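Local coordinates for AlyGC (Glaciecola chathamensis, PDB 5GKD), which cleaves the polysaccharide alginate as a lyase of polysaccharide lyase family 6, with a calcium ion bound in the N-terminal of its two beta-helical domains, at residues Pro47-Gly52 / His72-Gly77. Sequence-based numbering, arbitrary orientation.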
loop_
_atom_site.group_PDB
_atom_site.type_symbol
_atom_site.label_atom_id
_atom_site.label_comp_id
_atom_site.label_asym_id
_atom_site.label_seq_id
_atom_site.Cartn_x
_atom_site.Cartn_y
_atom_site.Cartn_z
ATOM N N PRO A 47 2.787 -18.239 46.053
ATOM C CA PRO A 47 2.297 -17.689 44.791
ATOM C C PRO A 47 1.673 -18.777 43.926
ATOM O O PRO A 47 1.870 -19.970 44.140
ATOM C CB PRO A 47 3.568 -17.134 44.150
ATOM C CG PRO A 47 4.615 -18.082 44.612
ATOM C CD PRO A 47 4.248 -18.429 46.035
ATOM N N ILE A 48 0.902 -18.349 42.936
ATOM C CA ILE A 48 0.384 -19.259 41.916
ATOM C C ILE A 48 1.192 -19.053 40.645
ATOM O O ILE A 48 1.343 -17.921 40.176
ATOM C CB ILE A 48 -1.111 -19.036 41.663
ATOM C CG1 ILE A 48 -1.886 -19.161 42.971
ATOM C CG2 ILE A 48 -1.634 -20.045 40.662
ATOM C CD1 ILE A 48 -3.340 -18.813 42.820
ATOM N N THR A 49 1.726 -20.139 40.104
ATOM C CA THR A 49 2.704 -20.094 39.029
ATOM C C THR A 49 2.117 -20.704 37.760
ATOM O O THR A 49 1.416 -21.720 37.812
ATOM C CB THR A 49 3.979 -20.842 39.451
ATOM O OG1 THR A 49 4.545 -20.211 40.606
ATOM C CG2 THR A 49 5.008 -20.872 38.341
ATOM N N LEU A 50 2.376 -20.058 36.631
ATOM C CA LEU A 50 2.162 -20.597 35.288
ATOM C C LEU A 50 3.528 -20.747 34.641
ATOM O O LEU A 50 4.244 -19.752 34.501
ATOM C CB LEU A 50 1.311 -19.649 34.448
ATOM C CG LEU A 50 0.467 -20.075 33.242
ATOM C CD1 LEU A 50 0.498 -19.043 32.145
ATOM C CD2 LEU A 50 0.689 -21.494 32.716
ATOM N N ARG A 51 3.891 -21.966 34.235
ATOM C CA ARG A 51 5.233 -22.169 33.707
ATOM C C ARG A 51 5.233 -23.262 32.648
ATOM O O ARG A 51 4.357 -24.121 32.606
ATOM C CB ARG A 51 6.244 -22.503 34.815
ATOM C CG ARG A 51 5.701 -23.386 35.890
ATOM C CD ARG A 51 6.756 -23.790 36.939
ATOM N NE ARG A 51 7.468 -24.939 36.422
ATOM C CZ ARG A 51 7.428 -26.156 36.935
ATOM N NH1 ARG A 51 6.757 -26.413 38.037
ATOM N NH2 ARG A 51 8.101 -27.111 36.335
ATOM N N GLY A 52 6.233 -23.215 31.781
ATOM C CA GLY A 52 6.396 -24.261 30.795
ATOM C C GLY A 52 7.013 -25.493 31.432
ATOM O O GLY A 52 7.862 -25.399 32.319
ATOM N N HIS A 72 0.235 -11.889 43.406
ATOM C CA HIS A 72 1.129 -12.976 43.796
ATOM C C HIS A 72 1.162 -14.089 42.748
ATOM O O HIS A 72 1.082 -15.277 43.054
ATOM C CB HIS A 72 0.756 -13.496 45.187
ATOM C CG HIS A 72 0.911 -12.451 46.249
ATOM N ND1 HIS A 72 2.146 -12.028 46.702
ATOM C CD2 HIS A 72 -0.006 -11.693 46.898
ATOM C CE1 HIS A 72 1.979 -11.079 47.606
ATOM N NE2 HIS A 72 0.684 -10.853 47.739
ATOM N N LEU A 73 1.317 -13.690 41.494
ATOM C CA LEU A 73 1.452 -14.614 40.381
ATOM C C LEU A 73 2.893 -14.635 39.893
ATOM O O LEU A 73 3.623 -13.650 40.022
ATOM C CB LEU A 73 0.532 -14.214 39.221
ATOM C CG LEU A 73 -0.901 -13.883 39.648
ATOM C CD1 LEU A 73 -1.707 -13.332 38.471
ATOM C CD2 LEU A 73 -1.594 -15.111 40.257
ATOM N N ILE A 74 3.286 -15.764 39.314
ATOM C CA ILE A 74 4.566 -15.907 38.637
ATOM C C ILE A 74 4.334 -16.605 37.302
ATOM O O ILE A 74 3.629 -17.613 37.246
ATOM C CB ILE A 74 5.567 -16.712 39.475
ATOM C CG1 ILE A 74 5.719 -16.097 40.868
ATOM C CG2 ILE A 74 6.899 -16.772 38.755
ATOM C CD1 ILE A 74 6.673 -16.876 41.744
ATOM N N VAL A 75 4.918 -16.076 36.231
ATOM C CA VAL A 75 4.897 -16.714 34.918
ATOM C C VAL A 75 6.339 -16.921 34.468
ATOM O O VAL A 75 7.138 -15.979 34.508
ATOM C CB VAL A 75 4.136 -15.870 33.885
ATOM C CG1 VAL A 75 4.165 -16.562 32.534
ATOM C CG2 VAL A 75 2.711 -15.618 34.323
ATOM N N SER A 76 6.673 -18.138 34.026
ATOM C CA SER A 76 8.056 -18.406 33.646
ATOM C C SER A 76 8.158 -19.507 32.599
ATOM O O SER A 76 7.284 -20.365 32.471
ATOM C CB SER A 76 8.910 -18.786 34.856
ATOM O OG SER A 76 8.534 -20.042 35.371
ATOM N N GLY A 77 9.259 -19.474 31.860
ATOM C CA GLY A 77 9.614 -20.587 30.997
ATOM C C GLY A 77 8.779 -20.728 29.749
ATOM O O GLY A 77 8.425 -21.852 29.376
#
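Ile-74 lies across from Thr-49 and reaches back along the sheet to Pro-47, with the two strands, 48-52 and 73-76, running parallel at an axis separation of 4.7 Å. Ile-74 CB stands 3.8 Å from Thr-49 OG1, a van der Waals approach. With CG1 anti to its own carbonyl carbon (chi1 -54°), the longer branch is directed toward the start of the partner strand, where CG1 passes the proline CB. The terminal methyl finishes beside the ring: Ile-74 CD1 is 3.7 Å from Pro-47 CG, and the two side chains lie alongside each other, pointing the same way. Ile-74 turns both backbone polar groups to strand 48-52, its N donating a hydrogen bond to Ile-48 O at 3.0 Å and its O accepting one from Leu-50 N at 2.8 Å, so that the two bonds flank Thr-49. The same alternation continues before and after, from Ile-48 N to His-72 O, then from Ser-76 N to Leu-50 O and from Gly-52 N to Ser-76 O, the regular pattern of parallel strands. Further along the face carrying Thr-49 and Ile-74, Ser-76 OG sits 3.4 Å from Arg-51 CB, while the guanidinium group leads away to a salt bridge with Asp-23. On the other face, Ile-48 CB meets Leu-73 CD2 at 4.2 Å, and Leu-50 and Val-75 continue this buried apolar row. Such in-register stacking of successive coils is characteristic of the right-handed parallel beta-helix of the pectate lyase-like clan. Here it joins two rungs near the N-terminal end of the first solenoid: strand 23-26 continues the pairing beyond strand 48-52, the hydroxyl of Ser-104 is hydrogen-bonded to Leu-73 N, and Phe-38 of strand 35-41 packs inside against Leu-50, Leu-73 and Val-75.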